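Vv2_1132 (Vibrio vulnificus CMCP6, PDB 5Y9S) probably regulates transcription as a tetrameric LysR-type regulator, pairing a DNA-binding helix-turn-helix domain with a domain for sensing small-molecule effectors. Local coordinates at residues D[145-150]-D[169-174]; D[151-156]-D[295-300]. All coordinates share one frame; numbering follows the deposited sequence.

Contact 1 and contact 2, whose centres lie about 11 Å apart, illustrate how the same sheet can be met by different chemistry in a partly buried and in a buried place. At 145-150/169-174 the end of a helix meets the start of a strand; two leucines pack inside, while a lysine and a glutamate pair nearer the surface. At 151-156/295-300 the contact is wholly buried and apolar, a leucine and a phenylalanine of the strand meeting two aromatic residues of helix 292-300. The two adjoin directly: Leu146 CD2 lies 3.7 Å from Thr151 CG2. Helix 139-147 and strand 153-157 follow each other in the chain, joined by a short turn, and both contacts fall within the substrate-binding domain of the LysR family.

Contact 1 of 2, residues D[145-150]-D[169-174]; sequences MLEDHS and EDKLEK
Leu146 and Glu147, in the last turn of helix 139-147, face Leu172 and Lys171 where strand 172-186 begins. The backbones stay well separated, with Glu147 CA 6.9 Å from Lys171 CA and Leu146 CA 7.6 Å from Leu172 CA, and side chains alone bridge the gap. The helix closes in a Schellman motif at His149, whose positive phi (53°) ends the helical path while two backbone bonds reach back into the last turn: His149 N bonds to Leu146 O, and a weaker bond runs from Ser150 N to Met145 O.

Two neighbouring pairs divide the work. On the buried side Leu146 and Leu172 cross at about a right angle, and the branch methyl CD2 of Leu172 rests 3.7 Å from CB of Leu146 and 3.9 Å from its CD1. Leu146 thus receives the methyl at the root of its side chain as well as at one branch. Nearer solvent, Lys171 and Glu147 form a salt bridge, with Lys171 NZ donating to Glu147 OE2 at 3.0 Å. The ammonium approaches from above the carboxylate, 46° out of its plane, and OE1 stands only a little farther from it. Glu147 reaches out with an extended chain. CD of Lys171 already lies 3.3 Å from Glu147 OE2, and the bend at chi3 (-77°) sets the direction of CE and so of NZ beyond it; CD and CE lie alongside the carboxylate.

Strand 277-286 and the loop after it back this junction: Leu146 also packs on Tyr284, Lys171 makes backbone bonds with Thr287, and His149 ND1 is hydrogen-bonded to Asn289. Asp148 OD2 bonds to Gln37 of the second subunit, so the same helix end that leans on strand 172-186 also takes part in the tetramer.

Contact 2 of 2, residues D[151-156]-D[295-300]; sequences TDLLFT and DQFWQE
Leu153 sends its two methyl branches to different aromatic rings of helix 292-300, dividing its tip between Phe297 and Trp298. CD1 lies 3.4 Å from Phe297 CD1, a close approach made obliquely to that ring. CD2 instead lies in the plane of the indole, meeting the edge of its six-membered ring at CE3 (3.7 Å). Both aromatic residues hold CG anti to the backbone N (chi1 -166° for Phe297, 180° for Trp298), which carries their rings from successive helix positions toward the strand.

Phe155, two residues along the strand, comes at Phe297 from the opposite direction. Its CZ stands 4.0 Å from Phe297 CE1, which lies at the edge of the Phe155 ring and in its plane, so the two phenylalanines do not stack face on face.

Charge gathers round this apolar centre: Arg285 makes a cation-pi contact with Trp298 and a salt bridge to Asp295. The strand and helix segments run at 30° with their axes 11.5 Å apart, a layer of side chains between them. Such a helix packed on a mixed sheet is characteristic of the alpha/beta subdomains of the periplasmic-binding-protein fold, to which LysR substrate-binding domains belong.

Contact 1 of 2, residues D[145-150]-D[169-174]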
loop_
_atom_site.group_PDB
_atom_site.type_symbol
_atom_site.label_atom_id
_atom_site.label_comp_id
_atom_site.label_asym_id
_atom_site.label_seq_id
_atom_site.Cartn_x
_atom_site.Cartn_y
_atom_site.Cartn_z
ATOM N N MET D 145 -12.130 -2.385 -24.907
ATOM C CA MET D 145 -11.685 -1.042 -25.277
ATOM C C MET D 145 -12.405 -0.544 -26.523
ATOM O O MET D 145 -12.693 0.651 -26.635
ATOM C CB MET D 145 -10.178 -0.989 -25.507
ATOM C CG MET D 145 -9.367 -0.943 -24.253
ATOM S SD MET D 145 -7.809 -1.779 -24.567
ATOM C CE MET D 145 -6.848 -0.441 -25.196
ATOM N N LEU D 146 -12.668 -1.428 -27.489
ATOM C CA LEU D 146 -13.454 -1.011 -28.645
ATOM C C LEU D 146 -14.811 -0.474 -28.196
ATOM O O LEU D 146 -15.211 0.633 -28.581
ATOM C CB LEU D 146 -13.606 -2.180 -29.621
ATOM C CG LEU D 146 -12.355 -2.524 -30.443
ATOM C CD1 LEU D 146 -12.675 -3.550 -31.495
ATOM C CD2 LEU D 146 -11.778 -1.302 -31.110
ATOM N N GLU D 147 -15.506 -1.230 -27.332
ATOM C CA GLU D 147 -16.810 -0.805 -26.827
ATOM C C GLU D 147 -16.718 0.548 -26.127
ATOM O O GLU D 147 -17.531 1.441 -26.378
ATOM C CB GLU D 147 -17.372 -1.864 -25.878
ATOM C CG GLU D 147 -17.823 -3.150 -26.560
ATOM C CD GLU D 147 -18.211 -4.235 -25.560
ATOM O OE1 GLU D 147 -17.500 -5.267 -25.479
ATOM O OE2 GLU D 147 -19.228 -4.051 -24.851
ATOM N N ASP D 148 -15.712 0.732 -25.266
ATOM C CA ASP D 148 -15.526 2.001 -24.562
ATOM C C ASP D 148 -15.041 3.145 -25.463
ATOM O O ASP D 148 -14.856 4.258 -24.956
ATOM C CB ASP D 148 -14.534 1.822 -23.407
ATOM C CG ASP D 148 -14.955 0.725 -22.427
ATOM O OD1 ASP D 148 -16.063 0.175 -22.571
ATOM O OD2 ASP D 148 -14.171 0.400 -21.514
ATOM N N HIS D 149 -14.813 2.913 -26.756
ATOM C CA HIS D 149 -14.207 3.912 -27.644
ATOM C C HIS D 149 -12.884 4.460 -27.097
ATOM O O HIS D 149 -12.423 5.534 -27.516
ATOM C CB HIS D 149 -15.177 5.056 -27.934
ATOM C CG HIS D 149 -16.507 4.595 -28.438
ATOM N ND1 HIS D 149 -16.799 4.481 -29.781
ATOM C CD2 HIS D 149 -17.627 4.214 -27.778
ATOM C CE1 HIS D 149 -18.037 4.046 -29.928
ATOM N NE2 HIS D 149 -18.562 3.876 -28.728
ATOM N N SER D 150 -12.247 3.743 -26.164
ATOM C CA SER D 150 -10.910 4.134 -25.731
ATOM C C SER D 150 -9.854 3.794 -26.771
ATOM O O SER D 150 -8.722 4.284 -26.669
ATOM C CB SER D 150 -10.570 3.467 -24.391
ATOM O OG SER D 150 -10.512 2.055 -24.497
ATOM N N GLU D 169 -21.755 -9.177 -33.089
ATOM C CA GLU D 169 -21.911 -8.185 -34.156
ATOM C C GLU D 169 -22.956 -7.113 -33.859
ATOM O O GLU D 169 -23.136 -6.213 -34.682
ATOM C CB GLU D 169 -22.213 -8.836 -35.511
ATOM C CG GLU D 169 -22.928 -10.155 -35.509
ATOM C CD GLU D 169 -23.079 -10.679 -36.925
ATOM O OE1 GLU D 169 -22.423 -10.115 -37.830
ATOM O OE2 GLU D 169 -23.855 -11.635 -37.142
ATOM N N ASP D 170 -23.617 -7.158 -32.707
ATOM C CA ASP D 170 -24.310 -5.985 -32.186
ATOM C C ASP D 170 -23.352 -4.926 -31.640
ATOM O O ASP D 170 -23.790 -3.816 -31.303
ATOM C CB ASP D 170 -25.281 -6.413 -31.078
ATOM C CG ASP D 170 -24.673 -7.463 -30.133
ATOM O OD1 ASP D 170 -24.078 -8.449 -30.642
ATOM O OD2 ASP D 170 -24.792 -7.303 -28.889
ATOM N N LYS D 171 -22.059 -5.245 -31.539
ATOM C CA LYS D 171 -21.104 -4.397 -30.838
ATOM C C LYS D 171 -19.870 -4.118 -31.695
ATOM O O LYS D 171 -19.429 -2.966 -31.808
ATOM C CB LYS D 171 -20.701 -5.061 -29.518
ATOM C CG LYS D 171 -21.849 -5.277 -28.537
ATOM C CD LYS D 171 -21.375 -5.310 -27.075
ATOM C CE LYS D 171 -20.720 -6.647 -26.697
ATOM N NZ LYS D 171 -20.452 -6.763 -25.218
ATOM N N LEU D 172 -19.309 -5.165 -32.299
ATOM C CA LEU D 172 -18.082 -5.078 -33.074
ATOM C C LEU D 172 -18.321 -5.509 -34.510
ATOM O O LEU D 172 -19.142 -6.394 -34.784
ATOM C CB LEU D 172 -16.972 -5.957 -32.485
ATOM C CG LEU D 172 -16.764 -5.815 -30.984
ATOM C CD1 LEU D 172 -15.742 -6.820 -30.466
ATOM C CD2 LEU D 172 -16.344 -4.397 -30.675
ATOM N N GLU D 173 -17.581 -4.884 -35.422
ATOM C CA GLU D 173 -17.471 -5.358 -36.791
ATOM C C GLU D 173 -16.057 -5.879 -37.041
ATOM O O GLU D 173 -15.081 -5.372 -36.482
ATOM C CB GLU D 173 -17.801 -4.261 -37.795
ATOM C CG GLU D 173 -17.916 -4.761 -39.233
ATOM C CD GLU D 173 -18.070 -3.632 -40.226
ATOM O OE1 GLU D 173 -17.992 -3.905 -41.439
ATOM O OE2 GLU D 173 -18.269 -2.475 -39.795
ATOM N N LYS D 174 -15.955 -6.903 -37.885
ATOM C CA LYS D 174 -14.683 -7.545 -38.163
ATOM C C LYS D 174 -14.516 -7.715 -39.661
ATOM O O LYS D 174 -15.485 -7.949 -40.386
ATOM C CB LYS D 174 -14.565 -8.898 -37.455
ATOM C CG LYS D 174 -15.070 -10.111 -38.223
ATOM C CD LYS D 174 -14.803 -11.396 -37.443
ATOM C CE LYS D 174 -15.237 -12.617 -38.239
ATOM N NZ LYS D 174 -16.671 -12.536 -38.692
#

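Contact 2 of 2, residues D[151-156]-D[295-300]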
loop_
_atom_site.group_PDB
_atom_site.type_symbol
_atom_site.label_atom_id
_atom_site.label_comp_id
_atom_site.label_asym_id
_atom_site.label_seq_id
_atom_site.Cartn_x
_atom_site.Cartn_y
_atom_site.Cartn_z
ATOM N N THR D 151 -10.195 2.963 -27.756
ATOM C CA THR D 151 -9.352 2.703 -28.915
ATOM C C THR D 151 -10.262 2.515 -30.115
ATOM O O THR D 151 -11.456 2.255 -29.966
ATOM C CB THR D 151 -8.448 1.472 -28.728
ATOM O OG1 THR D 151 -7.373 1.532 -29.672
ATOM C CG2 THR D 151 -9.226 0.193 -28.950
ATOM N N ASP D 152 -9.691 2.655 -31.310
ATOM C CA ASP D 152 -10.473 2.674 -32.543
ATOM C C ASP D 152 -10.398 1.389 -33.352
ATOM O O ASP D 152 -11.410 0.971 -33.924
ATOM C CB ASP D 152 -10.019 3.838 -33.421
ATOM C CG ASP D 152 -10.111 5.162 -32.695
ATOM O OD1 ASP D 152 -9.140 5.942 -32.748
ATOM O OD2 ASP D 152 -11.159 5.411 -32.059
ATOM N N LEU D 153 -9.224 0.766 -33.443
ATOM C CA LEU D 153 -9.064 -0.446 -34.235
ATOM C C LEU D 153 -8.222 -1.453 -33.474
ATOM O O LEU D 153 -7.336 -1.093 -32.697
ATOM C CB LEU D 153 -8.420 -0.185 -35.599
ATOM C CG LEU D 153 -9.132 0.806 -36.522
ATOM C CD1 LEU D 153 -8.182 1.284 -37.609
ATOM C CD2 LEU D 153 -10.362 0.160 -37.124
ATOM N N LEU D 154 -8.512 -2.721 -33.716
ATOM C CA LEU D 154 -7.752 -3.817 -33.144
ATOM C C LEU D 154 -7.374 -4.760 -34.277
ATOM O O LEU D 154 -8.242 -5.206 -35.031
ATOM C CB LEU D 154 -8.570 -4.531 -32.065
ATOM C CG LEU D 154 -8.113 -5.943 -31.729
ATOM C CD1 LEU D 154 -6.889 -5.922 -30.793
ATOM C CD2 LEU D 154 -9.255 -6.755 -31.137
ATOM N N PHE D 155 -6.085 -5.027 -34.428
ATOM C CA PHE D 155 -5.599 -6.022 -35.378
ATOM C C PHE D 155 -5.209 -7.270 -34.608
ATOM O O PHE D 155 -4.562 -7.171 -33.561
ATOM C CB PHE D 155 -4.408 -5.485 -36.160
ATOM C CG PHE D 155 -4.769 -4.420 -37.126
ATOM C CD1 PHE D 155 -4.893 -3.107 -36.706
ATOM C CD2 PHE D 155 -5.003 -4.724 -38.454
ATOM C CE1 PHE D 155 -5.242 -2.111 -37.595
ATOM C CE2 PHE D 155 -5.353 -3.737 -39.353
ATOM C CZ PHE D 155 -5.478 -2.430 -38.928
ATOM N N THR D 156 -5.613 -8.438 -35.108
ATOM C CA THR D 156 -5.357 -9.671 -34.370
ATOM C C THR D 156 -5.450 -10.869 -35.304
ATOM O O THR D 156 -6.039 -10.798 -36.385
ATOM C CB THR D 156 -6.344 -9.835 -33.205
ATOM O OG1 THR D 156 -5.910 -10.894 -32.339
ATOM C CG2 THR D 156 -7.737 -10.141 -33.741
ATOM N N ASP D 295 -13.160 5.816 -40.247
ATOM C CA ASP D 295 -13.744 5.321 -41.491
ATOM C C ASP D 295 -12.760 5.442 -42.648
ATOM O O ASP D 295 -12.551 4.482 -43.399
ATOM C CB ASP D 295 -15.046 6.057 -41.797
ATOM C CG ASP D 295 -16.269 5.264 -41.370
ATOM O OD1 ASP D 295 -16.431 4.116 -41.863
ATOM O OD2 ASP D 295 -17.047 5.777 -40.529
ATOM N N GLN D 296 -12.119 6.605 -42.798
ATOM C CA GLN D 296 -11.153 6.745 -43.885
ATOM C C GLN D 296 -10.102 5.648 -43.816
ATOM O O GLN D 296 -9.718 5.077 -44.843
ATOM C CB GLN D 296 -10.488 8.119 -43.845
ATOM C CG GLN D 296 -11.369 9.269 -44.289
ATOM C CD GLN D 296 -10.694 10.613 -44.076
ATOM O OE1 GLN D 296 -9.656 10.698 -43.424
ATOM N NE2 GLN D 296 -11.281 11.668 -44.626
ATOM N N PHE D 297 -9.649 5.318 -42.601
ATOM C CA PHE D 297 -8.707 4.217 -42.432
ATOM C C PHE D 297 -9.342 2.887 -42.809
ATOM O O PHE D 297 -8.761 2.101 -43.568
ATOM C CB PHE D 297 -8.210 4.168 -40.990
ATOM C CG PHE D 297 -6.997 3.300 -40.803
ATOM C CD1 PHE D 297 -7.110 1.920 -40.788
ATOM C CD2 PHE D 297 -5.739 3.866 -40.656
ATOM C CE1 PHE D 297 -5.996 1.123 -40.622
ATOM C CE2 PHE D 297 -4.624 3.072 -40.487
ATOM C CZ PHE D 297 -4.755 1.700 -40.474
ATOM N N TRP D 298 -10.529 2.611 -42.264
ATOM C CA TRP D 298 -11.169 1.316 -42.485
ATOM C C TRP D 298 -11.490 1.101 -43.961
ATOM O O TRP D 298 -11.213 0.029 -44.513
ATOM C CB TRP D 298 -12.428 1.217 -41.627
ATOM C CG TRP D 298 -13.172 -0.053 -41.774
ATOM C CD1 TRP D 298 -14.042 -0.383 -42.772
ATOM C CD2 TRP D 298 -13.129 -1.181 -40.889
ATOM N NE1 TRP D 298 -14.544 -1.645 -42.564
ATOM C CE2 TRP D 298 -13.998 -2.158 -41.416
ATOM C CE3 TRP D 298 -12.445 -1.457 -39.702
ATOM C CZ2 TRP D 298 -14.199 -3.397 -40.795
ATOM C CZ3 TRP D 298 -12.646 -2.688 -39.083
ATOM C CH2 TRP D 298 -13.513 -3.642 -39.635
ATOM N N GLN D 299 -12.052 2.116 -44.623
ATOM C CA GLN D 299 -12.411 1.980 -46.030
ATOM C C GLN D 299 -11.194 1.761 -46.913
ATOM O O GLN D 299 -11.344 1.334 -48.062
ATOM C CB GLN D 299 -13.188 3.213 -46.504
ATOM C CG GLN D 299 -14.698 2.996 -46.589
ATOM C CD GLN D 299 -15.425 3.258 -45.270
ATOM O OE1 GLN D 299 -14.868 3.835 -44.339
ATOM N NE2 GLN D 299 -16.679 2.829 -45.192
ATOM N N GLU D 300 -9.995 2.030 -46.410
ATOM C CA GLU D 300 -8.808 1.829 -47.226
ATOM C C GLU D 300 -8.283 0.391 -47.166
ATOM O O GLU D 300 -7.688 -0.084 -48.144
ATOM C CB GLU D 300 -7.728 2.836 -46.810
ATOM C CG GLU D 300 -6.900 3.377 -47.977
ATOM C CD GLU D 300 -6.056 2.302 -48.617
ATOM O OE1 GLU D 300 -5.378 1.563 -47.872
ATOM O OE2 GLU D 300 -6.073 2.186 -49.857
#